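Local structure of adenosine monophosphate-protein transferase (Bartonella henselae str. Houston-1, 5NH2) at residues 143-148 with 200-205; 219-224 with 257-262. The protein transfers AMP from ATP to tyrosine or threonine residues of host target proteins, acting through a Fic domain as a secreted bacterial virulence factor. One frame throughout, in Å; residues are numbered along the deposited sequence.

In the fold
Both contacts are buried, yet they belong to different parts of the chain. Contact 1, centred about 9 Å from the centre of the chain, joins two helices of the Fido domain, 133-150 and 200-208, near the ATP-binding residues. Contact 2, centred about 20 Å from that point and away from the annotated sites, sets helix 212-227 against strand 257-262 of the intracellular delivery domain. Helices 200-208 and 212-227 follow each other in sequence, linking the two regions, while about 23 Å separates the contact centres. The chemistry differs accordingly: contact 1 sets a thioether obliquely beside a phenylalanine ring and against an asparagine amide oxygen, whereas contact 2 combines a carboxylate-to-backbone hydrogen bond with a phenylalanine-alanine touch.

Contact 1 (143-148 with 200-205); sequences LFNSLN and EPMQHL
The amide oxygen of Asn145 rests against the Met202 side chain, with Asn145 OD1 3.7 Å from Met202 CE and 4.0 Å from Met202 CG. These are van der Waals approaches, and the contact is chiefly a Met-aromatic interaction between Met202 and Phe144. Helix 133-150, which carries both Phe144 and Asn145, leads into the Fic motif loop with its ATP-binding residues Glu155 to Arg159, so the contact fastens helix 200-208 to one of the central helices of the Fic fold. Met202 starts with CG anti to its backbone N (chi1 -168°), and then bends at chi2 and again at chi3. This folding lays the thioether beside the ring, where the Phe144 and Met202 side chains cross at about a right angle. The sulfur approaches the ring obliquely: Met202 SD is 5.0 Å from the Phe144 ring centroid and 51° off the ring normal. Asn145 and Met202 instead run past each other in opposite directions, and the same methyl, Met202 CE, touches both the amide oxygen and the ring, sitting at the corner between them. Phe144 also packs edge-to-face with Phe165 and Phe206. Its side chain is about 5 Å from that of Arg162, a probable ATP ligand, which places the aromatic cluster close to the probable nucleotide site. One turn after Phe144, Asn148 OD1 accepts a hydrogen bond from Gln161 NE2, tying helix 133-150 to helix 157-171. Where methionine and ring come nearest, Met202 CE lies 4.0 Å from Phe144 CE2.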
loop_
_atom_site.group_PDB
_atom_site.type_symbol
_atom_site.label_atom_id
_atom_site.label_comp_id
_atom_site.label_asym_id
_atom_site.label_seq_id
_atom_site.Cartn_x
_atom_site.Cartn_y
_atom_site.Cartn_z
ATOM N N LEU A 143 -4.244 12.864 8.083
ATOM C CA LEU A 143 -3.098 13.080 7.164
ATOM C C LEU A 143 -3.140 12.175 5.920
ATOM O O LEU A 143 -2.728 12.582 4.826
ATOM C CB LEU A 143 -1.770 12.892 7.891
ATOM C CG LEU A 143 -1.687 13.960 8.982
ATOM C CD1 LEU A 143 -0.637 13.567 9.916
ATOM C CD2 LEU A 143 -1.357 15.293 8.367
ATOM N N PHE A 144 -3.638 10.950 6.055
ATOM C CA PHE A 144 -3.630 10.044 4.919
ATOM C C PHE A 144 -4.670 10.472 3.874
ATOM O O PHE A 144 -4.385 10.461 2.671
ATOM C CB PHE A 144 -3.874 8.617 5.424
ATOM C CG PHE A 144 -3.826 7.511 4.329
ATOM C CD1 PHE A 144 -2.690 6.757 4.136
ATOM C CD2 PHE A 144 -4.949 7.191 3.599
ATOM C CE1 PHE A 144 -2.630 5.711 3.174
ATOM C CE2 PHE A 144 -4.906 6.175 2.637
ATOM C CZ PHE A 144 -3.735 5.427 2.429
ATOM N N ASN A 145 -5.866 10.884 4.315
ATOM C CA ASN A 145 -6.877 11.380 3.386
ATOM C C ASN A 145 -6.368 12.620 2.671
ATOM O O ASN A 145 -6.503 12.746 1.437
ATOM C CB ASN A 145 -8.188 11.711 4.117
ATOM C CG ASN A 145 -8.871 10.488 4.717
ATOM O OD1 ASN A 145 -8.533 9.345 4.374
ATOM N ND2 ASN A 145 -9.835 10.722 5.638
ATOM N N SER A 146 -5.745 13.533 3.422
ATOM C CA SER A 146 -5.224 14.747 2.790
ATOM C C SER A 146 -4.136 14.433 1.745
ATOM O O SER A 146 -4.168 14.952 0.615
ATOM C CB SER A 146 -4.686 15.707 3.849
ATOM O OG SER A 146 -3.836 16.639 3.222
ATOM N N LEU A 147 -3.156 13.594 2.103
ATOM C CA LEU A 147 -2.147 13.206 1.108
ATOM C C LEU A 147 -2.770 12.483 -0.081
ATOM O O LEU A 147 -2.241 12.566 -1.194
ATOM C CB LEU A 147 -1.080 12.301 1.729
ATOM C CG LEU A 147 0.207 12.093 0.939
ATOM C CD1 LEU A 147 0.849 13.456 0.673
ATOM C CD2 LEU A 147 1.160 11.200 1.721
ATOM N N ASN A 148 -3.874 11.749 0.141
ATOM C CA ASN A 148 -4.560 11.109 -0.983
ATOM C C ASN A 148 -5.028 12.145 -1.984
ATOM O O ASN A 148 -4.892 11.948 -3.198
ATOM C CB ASN A 148 -5.771 10.303 -0.514
ATOM C CG ASN A 148 -5.662 8.863 -0.863
ATOM O OD1 ASN A 148 -4.565 8.311 -0.891
ATOM N ND2 ASN A 148 -6.796 8.227 -1.131
ATOM N N GLU A 200 -15.944 6.074 8.194
ATOM C CA GLU A 200 -15.977 4.729 8.786
ATOM C C GLU A 200 -15.194 3.705 7.999
ATOM O O GLU A 200 -14.275 3.092 8.587
ATOM C CB GLU A 200 -17.424 4.261 8.977
ATOM C CG GLU A 200 -17.866 4.425 10.386
ATOM C CD GLU A 200 -19.328 4.157 10.542
ATOM O OE1 GLU A 200 -19.975 4.819 11.388
ATOM O OE2 GLU A 200 -19.824 3.292 9.791
ATOM N N PRO A 201 -15.426 3.477 6.694
ATOM C CA PRO A 201 -14.644 2.442 5.990
ATOM C C PRO A 201 -13.145 2.609 6.177
ATOM O O PRO A 201 -12.465 1.617 6.433
ATOM C CB PRO A 201 -15.087 2.601 4.526
ATOM C CG PRO A 201 -16.450 3.204 4.609
ATOM C CD PRO A 201 -16.392 4.142 5.783
ATOM N N MET A 202 -12.627 3.843 6.106
ATOM C CA MET A 202 -11.198 4.082 6.318
ATOM C C MET A 202 -10.757 3.796 7.761
ATOM O O MET A 202 -9.713 3.158 7.985
ATOM C CB MET A 202 -10.825 5.508 5.931
ATOM C CG MET A 202 -9.284 5.669 5.856
ATOM S SD MET A 202 -8.427 4.817 4.461
ATOM C CE MET A 202 -8.905 5.923 3.102
ATOM N N GLN A 203 -11.534 4.253 8.749
ATOM C CA GLN A 203 -11.248 3.890 10.141
ATOM C C GLN A 203 -11.217 2.358 10.350
ATOM O O GLN A 203 -10.364 1.842 11.085
ATOM C CB GLN A 203 -12.293 4.552 11.077
ATOM C CG GLN A 203 -12.250 6.101 11.169
ATOM C CD GLN A 203 -13.611 6.725 11.603
ATOM O OE1 GLN A 203 -14.616 6.024 11.681
ATOM N NE2 GLN A 203 -13.628 8.041 11.887
ATOM N N HIS A 204 -12.146 1.618 9.719
ATOM C CA HIS A 204 -12.193 0.155 9.830
ATOM C C HIS A 204 -10.979 -0.493 9.148
ATOM O O HIS A 204 -10.336 -1.404 9.717
ATOM C CB HIS A 204 -13.519 -0.342 9.236
ATOM C CG HIS A 204 -13.711 -1.829 9.292
ATOM N ND1 HIS A 204 -14.646 -2.489 8.516
ATOM C CD2 HIS A 204 -13.101 -2.788 10.037
ATOM C CE1 HIS A 204 -14.595 -3.789 8.768
ATOM N NE2 HIS A 204 -13.662 -3.997 9.683
ATOM N N LEU A 205 -10.611 0.034 7.967
ATOM C CA LEU A 205 -9.364 -0.334 7.309
ATOM C C LEU A 205 -8.163 -0.208 8.258
ATOM O O LEU A 205 -7.437 -1.192 8.466
ATOM C CB LEU A 205 -9.166 0.529 6.053
ATOM C CG LEU A 205 -8.072 0.098 5.053
ATOM C CD1 LEU A 205 -8.408 0.581 3.656
ATOM C CD2 LEU A 205 -6.738 0.621 5.417
#

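Contact 2 (219-224 with 257-262); sequences KEFMHT and GFALNV
Glu220 reaches from helix 212-227 to the backbone of Gly257, at the start of strand 257-262. Its CB leaves the helix in the direction of the strand, and with CG turned directly opposite the amide nitrogen (chi1 177°) the chain heads toward Gly257. The aliphatic part continues extended through CG, crossing from the helix to the strand, and brings CD to 3.9 Å from Gly257 N. At the tip the two oxygens divide their work. Glu220 OE2 accepts the hydrogen bond from Gly257 N at 3.0 Å. The amide meets the carboxylate on its syn side, 21° out of plane, and the bond is bent, with an angle of 140° at the hydrogen. Glu220 OE1 accepts a hydrogen bond from the backbone N of the preceding residue, Glu256, so one carboxylate holds two consecutive amides where the turn after strand 245-253 passes into strand 257-262. Two bonds to different oxygens should fix the rotation of the carboxylate.

The neighbouring Phe221 supplies the apolar half, with CE1 4.3 Å from Ala259 CB. Its ring also meets that of Tyr266, and touches Ile268 and Val237, so the helix covers several strands with one aromatic side chain. Elsewhere on the helix, Lys219 NZ forms a salt bridge with Glu23 of the partner chain, the antitoxin homologue BiaA. The arrangement is that of a helix laid against the mixed beta-sheet of the intracellular delivery domain, a member of the OB clan.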
loop_
_atom_site.group_PDB
_atom_site.type_symbol
_atom_site.label_atom_id
_atom_site.label_comp_id
_atom_site.label_asym_id
_atom_site.label_seq_id
_atom_site.Cartn_x
_atom_site.Cartn_y
_atom_site.Cartn_z
ATOM N N LYS A 219 -3.697 -12.216 8.129
ATOM C CA LYS A 219 -2.505 -12.967 7.711
ATOM C C LYS A 219 -2.810 -14.446 7.407
ATOM O O LYS A 219 -2.428 -14.978 6.346
ATOM C CB LYS A 219 -1.432 -12.875 8.789
ATOM C CG LYS A 219 -0.612 -11.616 8.724
ATOM C CD LYS A 219 0.618 -11.760 9.613
ATOM C CE LYS A 219 1.492 -10.514 9.562
ATOM N NZ LYS A 219 2.835 -10.732 10.175
ATOM N N GLU A 220 -3.488 -15.129 8.337
ATOM C CA GLU A 220 -3.860 -16.513 8.058
ATOM C C GLU A 220 -4.743 -16.600 6.832
ATOM O O GLU A 220 -4.503 -17.443 5.958
ATOM C CB GLU A 220 -4.569 -17.125 9.248
ATOM C CG GLU A 220 -5.055 -18.502 9.048
ATOM C CD GLU A 220 -5.866 -18.963 10.235
ATOM O OE1 GLU A 220 -5.268 -19.529 11.173
ATOM O OE2 GLU A 220 -7.094 -18.720 10.253
ATOM N N PHE A 221 -5.750 -15.711 6.723
ATOM C CA PHE A 221 -6.693 -15.847 5.615
ATOM C C PHE A 221 -5.999 -15.641 4.275
ATOM O O PHE A 221 -6.281 -16.355 3.303
ATOM C CB PHE A 221 -7.855 -14.864 5.744
ATOM C CG PHE A 221 -8.702 -14.799 4.498
ATOM C CD1 PHE A 221 -9.645 -15.774 4.226
ATOM C CD2 PHE A 221 -8.519 -13.803 3.581
ATOM C CE1 PHE A 221 -10.422 -15.718 3.075
ATOM C CE2 PHE A 221 -9.279 -13.748 2.409
ATOM C CZ PHE A 221 -10.235 -14.702 2.162
ATOM N N MET A 222 -5.101 -14.662 4.199
ATOM C CA MET A 222 -4.454 -14.355 2.928
ATOM C C MET A 222 -3.507 -15.469 2.549
ATOM O O MET A 222 -3.496 -15.920 1.395
ATOM C CB MET A 222 -3.719 -13.021 3.020
ATOM C CG MET A 222 -4.645 -11.773 3.206
ATOM S SD MET A 222 -5.609 -11.313 1.732
ATOM C CE MET A 222 -6.426 -9.786 2.149
ATOM N N HIS A 223 -2.738 -15.953 3.538
ATOM C CA HIS A 223 -1.882 -17.123 3.350
ATOM C C HIS A 223 -2.661 -18.305 2.770
ATOM O O HIS A 223 -2.221 -18.940 1.804
ATOM C CB HIS A 223 -1.239 -17.494 4.696
ATOM C CG HIS A 223 -0.256 -18.625 4.614
ATOM N ND1 HIS A 223 1.106 -18.422 4.521
ATOM C CD2 HIS A 223 -0.437 -19.969 4.605
ATOM C CE1 HIS A 223 1.720 -19.591 4.461
ATOM N NE2 HIS A 223 0.806 -20.545 4.507
ATOM N N THR A 224 -3.820 -18.625 3.358
ATOM C CA THR A 224 -4.658 -19.691 2.813
ATOM C C THR A 224 -5.030 -19.420 1.364
ATOM O O THR A 224 -4.953 -20.318 0.526
ATOM C CB THR A 224 -5.939 -19.858 3.628
ATOM O OG1 THR A 224 -5.627 -20.179 4.985
ATOM C CG2 THR A 224 -6.777 -20.991 3.023
ATOM N N GLY A 257 -8.723 -18.345 12.767
ATOM C CA GLY A 257 -9.907 -17.582 12.423
ATOM C C GLY A 257 -10.795 -18.349 11.470
ATOM O O GLY A 257 -10.433 -19.426 10.979
ATOM N N PHE A 258 -11.989 -17.805 11.257
ATOM C CA PHE A 258 -12.924 -18.344 10.278
ATOM C C PHE A 258 -13.375 -17.238 9.342
ATOM O O PHE A 258 -13.299 -16.050 9.660
ATOM C CB PHE A 258 -14.162 -18.992 10.913
ATOM C CG PHE A 258 -15.095 -18.009 11.548
ATOM C CD1 PHE A 258 -14.809 -17.478 12.795
ATOM C CD2 PHE A 258 -16.261 -17.611 10.901
ATOM C CE1 PHE A 258 -15.658 -16.580 13.398
ATOM C CE2 PHE A 258 -17.139 -16.704 11.498
ATOM C CZ PHE A 258 -16.826 -16.182 12.755
ATOM N N ALA A 259 -13.882 -17.668 8.187
ATOM C CA ALA A 259 -14.294 -16.797 7.104
ATOM C C ALA A 259 -15.756 -17.046 6.780
ATOM O O ALA A 259 -16.226 -18.195 6.754
ATOM C CB ALA A 259 -13.451 -17.013 5.840
ATOM N N LEU A 260 -16.446 -15.937 6.543
ATOM C CA LEU A 260 -17.841 -15.851 6.148
ATOM C C LEU A 260 -17.917 -15.144 4.795
ATOM O O LEU A 260 -17.098 -14.264 4.490
ATOM C CB LEU A 260 -18.611 -15.061 7.206
ATOM C CG LEU A 260 -20.097 -15.239 7.366
ATOM C CD1 LEU A 260 -20.434 -16.686 7.081
ATOM C CD2 LEU A 260 -20.438 -14.879 8.798
ATOM N N ASN A 261 -18.893 -15.517 3.974
ATOM C CA ASN A 261 -19.012 -14.951 2.632
ATOM C C ASN A 261 -20.347 -14.218 2.508
ATOM O O ASN A 261 -21.405 -14.849 2.535
ATOM C CB ASN A 261 -18.879 -16.048 1.592
ATOM C CG ASN A 261 -18.841 -15.505 0.225
ATOM O OD1 ASN A 261 -18.129 -14.549 -0.030
ATOM N ND2 ASN A 261 -19.638 -16.074 -0.675
ATOM N N VAL A 262 -20.312 -12.886 2.408
ATOM C CA VAL A 262 -21.522 -12.060 2.474
ATOM C C VAL A 262 -21.612 -11.215 1.205
ATOM O O VAL A 262 -20.869 -10.236 1.047
ATOM C CB VAL A 262 -21.545 -11.160 3.721
ATOM C CG1 VAL A 262 -22.767 -10.258 3.671
ATOM C CG2 VAL A 262 -21.551 -11.991 5.018
#